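Local structure of mandelate racemase / muconate lactonizing enzyme, C-terminal domain protein (Pseudovibrio sp. JE062, 4JHM) at residues E49-T54 with A111-G116; P106-A111 with G278-N283; I134-S139 with H159-I164. The protein is of unknown function but belongs to the mandelate racemase / muconate lactonizing enzyme family, pairing an enolase-type N-terminal domain with a TIM-barrel C-terminal domain. All coordinates share one frame; numbering follows the deposited sequence.

Interaction 1 (E49-T54 with A111-G116)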
ATOM      1  N   GLU A  49      -0.341  13.270 -51.885  1.00 94.36           N
ATOM      2  CA  GLU A  49       0.917  12.878 -51.249  1.00 95.04           C
ATOM      3  C   GLU A  49       1.000  13.308 -49.785  1.00 90.94           C
ATOM      4  O   GLU A  49       0.538  14.388 -49.418  1.00 90.62           O
ATOM      5  CB  GLU A  49       2.118  13.417 -52.036  1.00 97.35           C
ATOM      6  CG  GLU A  49       2.342  14.918 -51.936  1.00 99.51           C
ATOM      7  CD  GLU A  49       3.589  15.362 -52.683  1.00103.26           C
ATOM      8  OE1 GLU A  49       4.319  16.234 -52.159  1.00103.00           O
ATOM      9  OE2 GLU A  49       3.845  14.828 -53.789  1.00 98.35           O
ATOM     10  N   GLY A  50       1.592  12.450 -48.957  1.00 89.32           N
ATOM     11  CA  GLY A  50       1.685  12.691 -47.516  1.00 84.01           C
ATOM     12  C   GLY A  50       3.117  12.831 -47.050  1.00 81.65           C
ATOM     13  O   GLY A  50       4.001  12.113 -47.516  1.00 78.10           O
ATOM     14  N   LEU A  51       3.348  13.761 -46.128  1.00 84.68           N
ATOM     15  CA  LEU A  51       4.685  14.012 -45.606  1.00 84.66           C
ATOM     16  C   LEU A  51       4.774  13.713 -44.115  1.00 84.93           C
ATOM     17  O   LEU A  51       3.904  14.103 -43.334  1.00 83.40           O
ATOM     18  CB  LEU A  51       5.094  15.466 -45.832  1.00 86.06           C
ATOM     19  CG  LEU A  51       4.695  16.111 -47.157  1.00 89.22           C
ATOM     20  CD1 LEU A  51       5.241  17.530 -47.202  1.00 88.35           C
ATOM     21  CD2 LEU A  51       5.190  15.290 -48.337  1.00 90.45           C
ATOM     22  N   GLY A  52       5.846  13.025 -43.736  1.00 86.11           N
ATOM     23  CA  GLY A  52       6.172  12.784 -42.336  1.00 82.26           C
ATOM     24  C   GLY A  52       7.674  12.863 -42.185  1.00 78.70           C
ATOM     25  O   GLY A  52       8.396  12.800 -43.177  1.00 78.89           O
ATOM     26  N   ALA A  53       8.149  13.003 -40.953  1.00 76.29           N
ATOM     27  CA  ALA A  53       9.574  13.191 -40.715  1.00 73.90           C
ATOM     28  C   ALA A  53       9.954  12.908 -39.273  1.00 74.24           C
ATOM     29  O   ALA A  53       9.191  13.196 -38.353  1.00 84.75           O
ATOM     30  CB  ALA A  53       9.974  14.611 -41.073  1.00 74.98           C
ATOM     31  N   THR A  54      11.140  12.343 -39.083  1.00 68.86           N
ATOM     32  CA  THR A  54      11.713  12.218 -37.754  1.00 69.82           C
ATOM     33  C   THR A  54      13.191  12.598 -37.786  1.00 72.82           C
ATOM     34  O   THR A  54      13.891  12.384 -38.778  1.00 67.40           O
ATOM     35  CB  THR A  54      11.553  10.801 -37.172  1.00 69.27           C
ATOM     36  OG1 THR A  54      11.832  10.832 -35.767  1.00 62.32           O
ATOM     37  CG2 THR A  54      12.499   9.820 -37.855  1.00 71.12           C
ATOM     38  N   ALA A 111       0.365   9.498 -43.154  1.00 81.23           N
ATOM     39  CA  ALA A 111      -0.986   9.044 -43.463  1.00 82.47           C
ATOM     40  C   ALA A 111      -2.000  10.078 -42.999  1.00 82.53           C
ATOM     41  O   ALA A 111      -2.966  10.367 -43.704  1.00 80.83           O
ATOM     42  CB  ALA A 111      -1.263   7.701 -42.814  1.00 80.03           C
ATOM     43  N   TRP A 112      -1.775  10.635 -41.812  1.00 82.73           N
ATOM     44  CA  TRP A 112      -2.649  11.684 -41.290  1.00 83.83           C
ATOM     45  C   TRP A 112      -2.607  12.924 -42.187  1.00 83.37           C
ATOM     46  O   TRP A 112      -3.624  13.587 -42.381  1.00 83.69           O
ATOM     47  CB  TRP A 112      -2.266  12.051 -39.852  1.00 79.50           C
ATOM     48  CG  TRP A 112      -2.876  11.155 -38.810  1.00 78.84           C
ATOM     49  CD1 TRP A 112      -2.262  10.133 -38.154  1.00 79.07           C
ATOM     50  CD2 TRP A 112      -4.219  11.205 -38.307  1.00 79.29           C
ATOM     51  NE1 TRP A 112      -3.134   9.543 -37.274  1.00 80.33           N
ATOM     52  CE2 TRP A 112      -4.343  10.180 -37.349  1.00 78.33           C
ATOM     53  CE3 TRP A 112      -5.329  12.015 -38.574  1.00 81.12           C
ATOM     54  CZ2 TRP A 112      -5.530   9.943 -36.656  1.00 80.08           C
ATOM     55  CZ3 TRP A 112      -6.509  11.779 -37.887  1.00 78.69           C
ATOM     56  CH2 TRP A 112      -6.599  10.751 -36.941  1.00 82.46           C
ATOM     57  N   ASP A 113      -1.431  13.225 -42.732  1.00 79.26           N
ATOM     58  CA  ASP A 113      -1.262  14.369 -43.629  1.00 84.47           C
ATOM     59  C   ASP A 113      -2.139  14.221 -44.878  1.00 84.10           C
ATOM     60  O   ASP A 113      -2.783  15.178 -45.317  1.00 77.93           O
ATOM     61  CB  ASP A 113       0.214  14.511 -44.032  1.00 84.59           C
ATOM     62  CG  ASP A 113       0.487  15.759 -44.866  1.00 86.30           C
ATOM     63  OD1 ASP A 113      -0.228  16.773 -44.710  1.00 89.68           O
ATOM     64  OD2 ASP A 113       1.435  15.725 -45.676  1.00 85.76           O
ATOM     65  N   ILE A 114      -2.150  13.015 -45.440  1.00 82.35           N
ATOM     66  CA  ILE A 114      -2.963  12.693 -46.606  1.00 79.51           C
ATOM     67  C   ILE A 114      -4.446  12.788 -46.272  1.00 85.32           C
ATOM     68  O   ILE A 114      -5.231  13.338 -47.051  1.00 97.01           O
ATOM     69  CB  ILE A 114      -2.635  11.281 -47.123  1.00 77.12           C
ATOM     70  CG1 ILE A 114      -1.383  11.321 -47.997  1.00 77.24           C
ATOM     71  CG2 ILE A 114      -3.798  10.700 -47.911  1.00 78.89           C
ATOM     72  CD1 ILE A 114      -0.793   9.957 -48.288  1.00 77.05           C
ATOM     73  N   LYS A 115      -4.823  12.259 -45.111  1.00 84.54           N
ATOM     74  CA  LYS A 115      -6.212  12.290 -44.659  1.00 86.26           C
ATOM     75  C   LYS A 115      -6.693  13.724 -44.461  1.00 85.96           C
ATOM     76  O   LYS A 115      -7.853  14.031 -44.710  1.00 92.14           O
ATOM     77  CB  LYS A 115      -6.358  11.508 -43.352  1.00 90.32           C
ATOM     78  CG  LYS A 115      -7.759  11.523 -42.760  1.00 93.46           C
ATOM     79  CD  LYS A 115      -7.763  11.039 -41.315  1.00 93.26           C
ATOM     80  CE  LYS A 115      -7.459   9.553 -41.210  1.00 92.98           C
ATOM     81  NZ  LYS A 115      -7.562   9.060 -39.806  1.00 92.18           N
ATOM     82  N   GLY A 116      -5.800  14.598 -44.010  1.00 83.82           N
ATOM     83  CA  GLY A 116      -6.141  16.004 -43.831  1.00 84.92           C
ATOM     84  C   GLY A 116      -6.354  16.696 -45.163  1.00 87.67           C
ATOM     85  O   GLY A 116      -7.316  17.445 -45.346  1.00 87.73           O
TER
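With CG swung trans to its own backbone N (chi1 -175°), D113 sends its carboxylate off helix 100-119 toward L51 on strand 50-58. I114, one residue on, turns CG1 to lie beside its backbone N, and this brings CG1 and CD1 over the E49-G50 peptide. The polar half of the contact is a single bond: L51 N donates to D113 OD2 at 2.8 Å with an N-H...O angle of 157°, and the oxygen accepts through its anti lone pair, the one directed away from OD1. The L51 side chain crosses the acid obliquely, L51 CG standing 3.6 Å from D113 OD2.

The apolar half is built on a glycine. G50 carries no side chain on the flank that faces the helix, and I114 CG1 fills that place, packing directly on backbone, with I114 CG1 3.3 Å and I114 CD1 3.5 Å from G50 N. The CA atoms of G50 and I114 are 4.7 Å apart, and the strand and helix segments approach to 6.1 Å between axes, running roughly antiparallel at 148°.

These elements belong to the alpha+beta N-terminal domain of the enolase superfamily, whose antiparallel sheet has strand 50-58 at one margin. G50 and G52 bond inward to L42 and V40 of strand 34-44, while L51 N faces the helix and takes a side-chain acceptor instead of another strand. Partners on both oxygens fix the rotation of the D113 carboxylate: L356 N donates to OD1, and K117 NZ, which also gives a hydrogen bond to the acceptor E49 O, forms a salt bridge with OD2 and would be expected to favour the ionised acid. E49 directs its own carboxylate elsewhere, to a salt bridge with R41.

Interaction 2 (P106-A111 with G278-N283)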
ATOM      1  N   PRO A 106       7.159   8.658 -38.737  1.00 73.05           N
ATOM      2  CA  PRO A 106       6.917   9.455 -39.945  1.00 72.87           C
ATOM      3  C   PRO A 106       5.895   8.835 -40.906  1.00 71.74           C
ATOM      4  O   PRO A 106       5.189   9.558 -41.607  1.00 65.87           O
ATOM      5  CB  PRO A 106       8.297   9.525 -40.611  1.00 74.11           C
ATOM      6  CG  PRO A 106       9.278   9.148 -39.553  1.00 72.76           C
ATOM      7  CD  PRO A 106       8.554   8.200 -38.649  1.00 73.63           C
ATOM      8  N   ILE A 107       5.818   7.509 -40.940  1.00 71.86           N
ATOM      9  CA  ILE A 107       4.891   6.836 -41.842  1.00 75.44           C
ATOM     10  C   ILE A 107       3.461   7.054 -41.363  1.00 75.17           C
ATOM     11  O   ILE A 107       2.589   7.408 -42.147  1.00 74.73           O
ATOM     12  CB  ILE A 107       5.174   5.322 -41.942  1.00 76.39           C
ATOM     13  CG1 ILE A 107       6.631   5.074 -42.351  1.00 76.96           C
ATOM     14  CG2 ILE A 107       4.228   4.668 -42.940  1.00 73.10           C
ATOM     15  CD1 ILE A 107       7.126   3.676 -42.048  1.00 74.53           C
ATOM     16  N   ASP A 108       3.219   6.845 -40.074  1.00 76.59           N
ATOM     17  CA  ASP A 108       1.895   7.097 -39.512  1.00 77.34           C
ATOM     18  C   ASP A 108       1.510   8.551 -39.754  1.00 77.61           C
ATOM     19  O   ASP A 108       0.397   8.851 -40.187  1.00 77.32           O
ATOM     20  CB  ASP A 108       1.876   6.788 -38.013  1.00 73.52           C
ATOM     21  CG  ASP A 108       0.618   7.299 -37.324  1.00 73.96           C
ATOM     22  OD1 ASP A 108       0.553   8.512 -37.023  1.00 68.83           O
ATOM     23  OD2 ASP A 108      -0.299   6.484 -37.071  1.00 71.69           O
ATOM     24  N   ILE A 109       2.451   9.446 -39.483  1.00 75.66           N
ATOM     25  CA  ILE A 109       2.217  10.874 -39.611  1.00 76.29           C
ATOM     26  C   ILE A 109       1.845  11.236 -41.044  1.00 78.02           C
ATOM     27  O   ILE A 109       0.922  12.017 -41.280  1.00 79.22           O
ATOM     28  CB  ILE A 109       3.459  11.671 -39.170  1.00 76.86           C
ATOM     29  CG1 ILE A 109       3.622  11.584 -37.651  1.00 74.71           C
ATOM     30  CG2 ILE A 109       3.343  13.127 -39.596  1.00 82.10           C
ATOM     31  CD1 ILE A 109       5.003  11.948 -37.156  1.00 76.36           C
ATOM     32  N   ALA A 110       2.565  10.652 -41.996  1.00 77.68           N
ATOM     33  CA  ALA A 110       2.331  10.916 -43.409  1.00 78.05           C
ATOM     34  C   ALA A 110       0.932  10.480 -43.847  1.00 81.32           C
ATOM     35  O   ALA A 110       0.376  11.022 -44.803  1.00 86.02           O
ATOM     36  CB  ALA A 110       3.389  10.219 -44.250  1.00 77.38           C
ATOM     37  N   ALA A 111       0.365   9.498 -43.154  1.00 81.23           N
ATOM     38  CA  ALA A 111      -0.986   9.044 -43.463  1.00 82.47           C
ATOM     39  C   ALA A 111      -2.000  10.078 -42.999  1.00 82.53           C
ATOM     40  O   ALA A 111      -2.966  10.367 -43.704  1.00 80.83           O
ATOM     41  CB  ALA A 111      -1.263   7.701 -42.814  1.00 80.03           C
ATOM     42  N   GLY A 278       3.919   8.361 -33.928  1.00 69.08           N
ATOM     43  CA  GLY A 278       3.171   9.254 -34.804  1.00 70.52           C
ATOM     44  C   GLY A 278       1.956   9.900 -34.160  1.00 70.27           C
ATOM     45  O   GLY A 278       1.692   9.724 -32.972  1.00 71.78           O
ATOM     46  N   ILE A 279       1.220  10.652 -34.973  1.00 70.68           N
ATOM     47  CA  ILE A 279       0.014  11.354 -34.548  1.00 65.72           C
ATOM     48  C   ILE A 279      -0.937  10.418 -33.812  1.00 65.63           C
ATOM     49  O   ILE A 279      -1.447  10.744 -32.741  1.00 66.24           O
ATOM     50  CB  ILE A 279      -0.726  11.934 -35.773  1.00 67.16           C
ATOM     51  CG1 ILE A 279       0.186  12.873 -36.571  1.00 69.76           C
ATOM     52  CG2 ILE A 279      -1.984  12.675 -35.348  1.00 69.95           C
ATOM     53  CD1 ILE A 279       0.490  14.188 -35.884  1.00 69.00           C
ATOM     54  N   THR A 280      -1.177   9.256 -34.407  1.00 67.27           N
ATOM     55  CA  THR A 280      -2.069   8.252 -33.843  1.00 67.35           C
ATOM     56  C   THR A 280      -1.858   8.030 -32.347  1.00 71.17           C
ATOM     57  O   THR A 280      -2.819   7.867 -31.598  1.00 82.50           O
ATOM     58  CB  THR A 280      -1.863   6.907 -34.557  1.00 68.36           C
ATOM     59  OG1 THR A 280      -2.481   6.953 -35.852  1.00 69.63           O
ATOM     60  CG2 THR A 280      -2.443   5.754 -33.743  1.00 64.65           C
ATOM     61  N   GLN A 281      -0.602   8.020 -31.915  1.00 65.01           N
ATOM     62  CA  GLN A 281      -0.275   7.672 -30.543  1.00 61.73           C
ATOM     63  C   GLN A 281      -0.177   8.900 -29.651  1.00 65.47           C
ATOM     64  O   GLN A 281      -0.666   8.888 -28.520  1.00 68.61           O
ATOM     65  CB  GLN A 281       1.040   6.893 -30.499  1.00 60.46           C
ATOM     66  CG  GLN A 281       0.997   5.578 -31.266  1.00 60.92           C
ATOM     67  CD  GLN A 281       0.071   4.564 -30.626  1.00 60.36           C
ATOM     68  OE1 GLN A 281      -1.024   4.311 -31.117  1.00 64.67           O
ATOM     69  NE2 GLN A 281       0.500   3.995 -29.510  1.00 62.79           N
ATOM     70  N   LEU A 282       0.466   9.954 -30.140  1.00 68.21           N
ATOM     71  CA  LEU A 282       0.588  11.170 -29.351  1.00 67.32           C
ATOM     72  C   LEU A 282      -0.803  11.544 -28.909  1.00 68.85           C
ATOM     73  O   LEU A 282      -1.080  11.685 -27.720  1.00 67.35           O
ATOM     74  CB  LEU A 282       1.188  12.312 -30.168  1.00 69.53           C
ATOM     75  CG  LEU A 282       1.331  13.631 -29.398  1.00 71.97           C
ATOM     76  CD1 LEU A 282       2.327  13.483 -28.255  1.00 72.74           C
ATOM     77  CD2 LEU A 282       1.760  14.756 -30.324  1.00 73.57           C
ATOM     78  N   ASN A 283      -1.676  11.682 -29.902  1.00 69.72           N
ATOM     79  CA  ASN A 283      -3.071  12.020 -29.694  1.00 67.23           C
ATOM     80  C   ASN A 283      -3.672  11.301 -28.491  1.00 64.01           C
ATOM     81  O   ASN A 283      -4.350  11.908 -27.664  1.00 72.49           O
ATOM     82  CB  ASN A 283      -3.863  11.682 -30.958  1.00 67.78           C
ATOM     83  CG  ASN A 283      -5.292  12.173 -30.897  1.00 67.92           C
ATOM     84  OD1 ASN A 283      -5.549  13.374 -30.854  1.00 66.60           O
ATOM     85  ND2 ASN A 283      -6.232  11.242 -30.897  1.00 73.80           N
TER
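D108 grips the start of helix 279-291 through both carboxylate oxygens, each bonded to T280. The hydroxyl T280 OG1 donates to D108 OD2 (2.5 Å), which accepts through its syn lone pair. The backbone T280 N reaches D108 OD1 at 3.2 Å, nearly straight at 171°, but meets it 27° out of the carboxylate plane. The first torsion of D108 sets CG opposite its backbone N, which carries the carboxylate to the helix start. I279 N lies near OD1 as well, though at an angle too poor for a bond. An acid set against the first turn of a helix would probably be stabilised in its charged form by the N-terminal dipole. N89 ND2 is a further donor to OD2.

G278 holds the N-cap position, and its O accepts from both Q281 N and L282 N. I109 CG1 comes to 3.7 Å from G278 CA. Beyond it the two isoleucines meet, I109 CG1 lying 3.8 Å from I279 CG1.

The helix segments cross almost perpendicularly (91°) with axes 9.4 Å apart, joining the N-terminal domain to the barrel domain. Helix 85-92 borders T280, while I279 continues into helices 304-316 and 123-127.

Interaction 3 (I134-S139 with H159-I164)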
ATOM      1  N   ILE A 134      -1.006  29.014 -29.898  1.00 75.81           N
ATOM      2  CA  ILE A 134      -0.574  28.649 -28.545  1.00 73.77           C
ATOM      3  C   ILE A 134       0.757  29.296 -28.140  1.00 74.68           C
ATOM      4  O   ILE A 134       1.621  29.540 -28.981  1.00 76.84           O
ATOM      5  CB  ILE A 134      -0.442  27.124 -28.416  1.00 71.94           C
ATOM      6  CG1 ILE A 134       0.162  26.745 -27.064  1.00 74.39           C
ATOM      7  CG2 ILE A 134       0.429  26.574 -29.534  1.00 75.61           C
ATOM      8  CD1 ILE A 134       0.404  25.260 -26.900  1.00 72.31           C
ATOM      9  N   LYS A 135       0.913  29.573 -26.846  1.00 76.42           N
ATOM     10  CA  LYS A 135       2.158  30.129 -26.306  1.00 77.26           C
ATOM     11  C   LYS A 135       3.335  29.213 -26.606  1.00 77.76           C
ATOM     12  O   LYS A 135       3.273  28.017 -26.328  1.00 78.04           O
ATOM     13  CB  LYS A 135       2.063  30.296 -24.786  1.00 73.83           C
ATOM     14  CG  LYS A 135       1.226  31.471 -24.324  1.00 76.63           C
ATOM     15  CD  LYS A 135       2.090  32.684 -24.040  1.00 82.11           C
ATOM     16  CE  LYS A 135       1.274  33.965 -24.093  1.00 88.80           C
ATOM     17  NZ  LYS A 135       0.102  33.918 -23.179  1.00 93.88           N
ATOM     18  N   SER A 136       4.406  29.777 -27.153  1.00 76.79           N
ATOM     19  CA  SER A 136       5.637  29.030 -27.371  1.00 76.00           C
ATOM     20  C   SER A 136       6.702  29.431 -26.358  1.00 72.80           C
ATOM     21  O   SER A 136       6.593  30.465 -25.706  1.00 75.22           O
ATOM     22  CB  SER A 136       6.165  29.282 -28.783  1.00 84.80           C
ATOM     23  OG  SER A 136       6.465  30.656 -28.980  1.00 88.44           O
ATOM     24  N   TYR A 137       7.731  28.601 -26.225  1.00 73.56           N
ATOM     25  CA  TYR A 137       8.938  29.003 -25.515  1.00 73.53           C
ATOM     26  C   TYR A 137      10.156  28.808 -26.413  1.00 72.56           C
ATOM     27  O   TYR A 137      10.204  27.885 -27.226  1.00 67.70           O
ATOM     28  CB  TYR A 137       9.106  28.231 -24.199  1.00 74.39           C
ATOM     29  CG  TYR A 137       9.277  26.734 -24.351  1.00 71.28           C
ATOM     30  CD1 TYR A 137      10.525  26.175 -24.601  1.00 71.16           C
ATOM     31  CD2 TYR A 137       8.192  25.877 -24.222  1.00 69.45           C
ATOM     32  CE1 TYR A 137      10.681  24.807 -24.735  1.00 69.59           C
ATOM     33  CE2 TYR A 137       8.338  24.507 -24.349  1.00 66.10           C
ATOM     34  CZ  TYR A 137       9.582  23.977 -24.609  1.00 66.16           C
ATOM     35  OH  TYR A 137       9.726  22.619 -24.747  1.00 60.55           O
ATOM     36  N   ALA A 138      11.129  29.700 -26.279  1.00 75.88           N
ATOM     37  CA  ALA A 138      12.380  29.565 -27.006  1.00 77.13           C
ATOM     38  C   ALA A 138      13.230  28.494 -26.331  1.00 73.99           C
ATOM     39  O   ALA A 138      13.582  28.617 -25.155  1.00 73.53           O
ATOM     40  CB  ALA A 138      13.118  30.894 -27.037  1.00 79.87           C
ATOM     41  N   SER A 139      13.538  27.432 -27.066  1.00 70.29           N
ATOM     42  CA  SER A 139      14.363  26.353 -26.540  1.00 67.52           C
ATOM     43  C   SER A 139      15.797  26.630 -26.963  1.00 72.12           C
ATOM     44  O   SER A 139      16.132  26.526 -28.140  1.00 82.34           O
ATOM     45  CB  SER A 139      13.883  25.012 -27.080  1.00 65.36           C
ATOM     46  OG  SER A 139      14.155  23.970 -26.165  1.00 64.63           O
ATOM     47  N   HIS A 159      11.862  39.564 -29.378  1.00 98.62           N
ATOM     48  CA  HIS A 159      11.185  38.824 -30.437  1.00 94.02           C
ATOM     49  C   HIS A 159       9.751  38.517 -30.044  1.00 93.13           C
ATOM     50  O   HIS A 159       8.916  38.252 -30.905  1.00100.78           O
ATOM     51  CB  HIS A 159      11.927  37.532 -30.791  1.00 89.07           C
ATOM     52  CG  HIS A 159      11.486  36.928 -32.090  1.00 91.48           C
ATOM     53  ND1 HIS A 159      11.747  37.516 -33.310  1.00 94.88           N
ATOM     54  CD2 HIS A 159      10.796  35.796 -32.362  1.00 90.07           C
ATOM     55  CE1 HIS A 159      11.239  36.771 -34.275  1.00 91.34           C
ATOM     56  NE2 HIS A 159      10.656  35.722 -33.727  1.00 89.68           N
ATOM     57  N   GLY A 160       9.471  38.553 -28.743  1.00 91.55           N
ATOM     58  CA  GLY A 160       8.103  38.411 -28.243  1.00 91.12           C
ATOM     59  C   GLY A 160       7.875  37.203 -27.354  1.00 86.72           C
ATOM     60  O   GLY A 160       6.779  37.019 -26.825  1.00 87.08           O
ATOM     61  N   PHE A 161       8.910  36.383 -27.188  1.00 82.32           N
ATOM     62  CA  PHE A 161       8.800  35.141 -26.432  1.00 78.63           C
ATOM     63  C   PHE A 161       8.387  35.386 -24.986  1.00 81.79           C
ATOM     64  O   PHE A 161       8.856  36.321 -24.339  1.00 87.75           O
ATOM     65  CB  PHE A 161      10.124  34.374 -26.453  1.00 77.66           C
ATOM     66  CG  PHE A 161      10.380  33.621 -27.731  1.00 76.59           C
ATOM     67  CD1 PHE A 161       9.561  32.566 -28.106  1.00 72.98           C
ATOM     68  CD2 PHE A 161      11.455  33.950 -28.544  1.00 74.18           C
ATOM     69  CE1 PHE A 161       9.801  31.864 -29.272  1.00 69.99           C
ATOM     70  CE2 PHE A 161      11.699  33.250 -29.710  1.00 72.39           C
ATOM     71  CZ  PHE A 161      10.869  32.205 -30.072  1.00 70.15           C
ATOM     72  N   THR A 162       7.518  34.514 -24.490  1.00 82.45           N
ATOM     73  CA  THR A 162       6.940  34.633 -23.157  1.00 83.51           C
ATOM     74  C   THR A 162       7.594  33.675 -22.162  1.00 80.44           C
ATOM     75  O   THR A 162       7.335  33.738 -20.961  1.00 69.84           O
ATOM     76  CB  THR A 162       5.441  34.298 -23.219  1.00 85.30           C
ATOM     77  OG1 THR A 162       5.233  33.245 -24.178  1.00 81.94           O
ATOM     78  CG2 THR A 162       4.643  35.526 -23.629  1.00 82.50           C
ATOM     79  N   ALA A 163       8.433  32.780 -22.672  1.00 78.64           N
ATOM     80  CA  ALA A 163       9.033  31.738 -21.855  1.00 75.03           C
ATOM     81  C   ALA A 163      10.308  31.230 -22.507  1.00 73.93           C
ATOM     82  O   ALA A 163      10.416  31.187 -23.732  1.00 78.90           O
ATOM     83  CB  ALA A 163       8.051  30.595 -21.663  1.00 71.96           C
ATOM     84  N   ILE A 164      11.273  30.847 -21.681  1.00 69.86           N
ATOM     85  CA  ILE A 164      12.535  30.335 -22.179  1.00 70.90           C
ATOM     86  C   ILE A 164      12.938  29.065 -21.441  1.00 71.81           C
ATOM     87  O   ILE A 164      13.024  29.055 -20.213  1.00 67.10           O
ATOM     88  CB  ILE A 164      13.651  31.375 -22.006  1.00 74.15           C
ATOM     89  CG1 ILE A 164      13.313  32.646 -22.792  1.00 75.94           C
ATOM     90  CG2 ILE A 164      14.984  30.796 -22.457  1.00 75.43           C
ATOM     91  CD1 ILE A 164      14.348  33.741 -22.662  1.00 78.05           C
TER
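The F161 ring lies with one face against A138, and this is the compact part of the contact. A138 CB stands 3.7 Å from the F161 ring centroid and only 7° off the normal, a CH-pi contact almost exactly over the centre. At the ring's edge, near its plane, S136 OG lies 3.6 Å from F161 CE1, while the hydroxyl itself is hydrogen-bonded to T342 OG1.

Beside this cluster the backbones begin to pair. A138 N donates to A163 O at 3.0 Å with an angle of 148°, the donor tilted 22° from the carbonyl plane, and I164 CA makes a weaker C-H...O contact with A138 O. A138 and I164 form a parallel bridge, as expected for neighbouring strands of a TIM barrel linked by a beta-alpha-beta crossover through helix 149-159. Both residues, like F161, pack against C156 of that connecting helix. Y137 and A163 occupy the other face, Y137 CB lying 3.6 Å from A163 CB, and the tyrosine ring leads away from there. On its far side strand 133-139 bonds to strand 323-326, so both barrel neighbours hold it, and the Y137 OH is hydrogen-bonded to K165 NZ.

Packing is looser at the N-terminal end, where the two segments share no backbone bond and both K135 and T162 are partly exposed. Their side chains cross at about a right angle. The lysine, bent at chi2 and chi4, passes its aliphatic section over the threonine, with K135 CD 3.2 Å from T162 OG1 and K135 CE 3.7 Å from T162 CG2. S136 O stands 3.5 Å from T162 OG1, at the boundary between this partly exposed end and the buried ring.

Interactions 1 and 2 draw on the same helix, 100-119, share A111, and have centres 8 Å apart; W112 NE1, 3.0 Å from T280 OG1, probably hydrogen-bonds across between them. Both depend on an aspartate carboxylate that accepts from a backbone N-H near a glycine, and in interaction 2 also from a hydroxyl, but interaction 1 binds helix to sheet within the N-terminal domain, whereas interaction 2 joins that domain to the barrel. Interaction 3 is separate, about 16 Å from interaction 1 and 11 Å from interaction 2 between nearest atoms. In the barrel wall, parallel strand pairing and aromatic packing replace the carboxylate chemistry. All three are buried, interaction 3 with one partly exposed end.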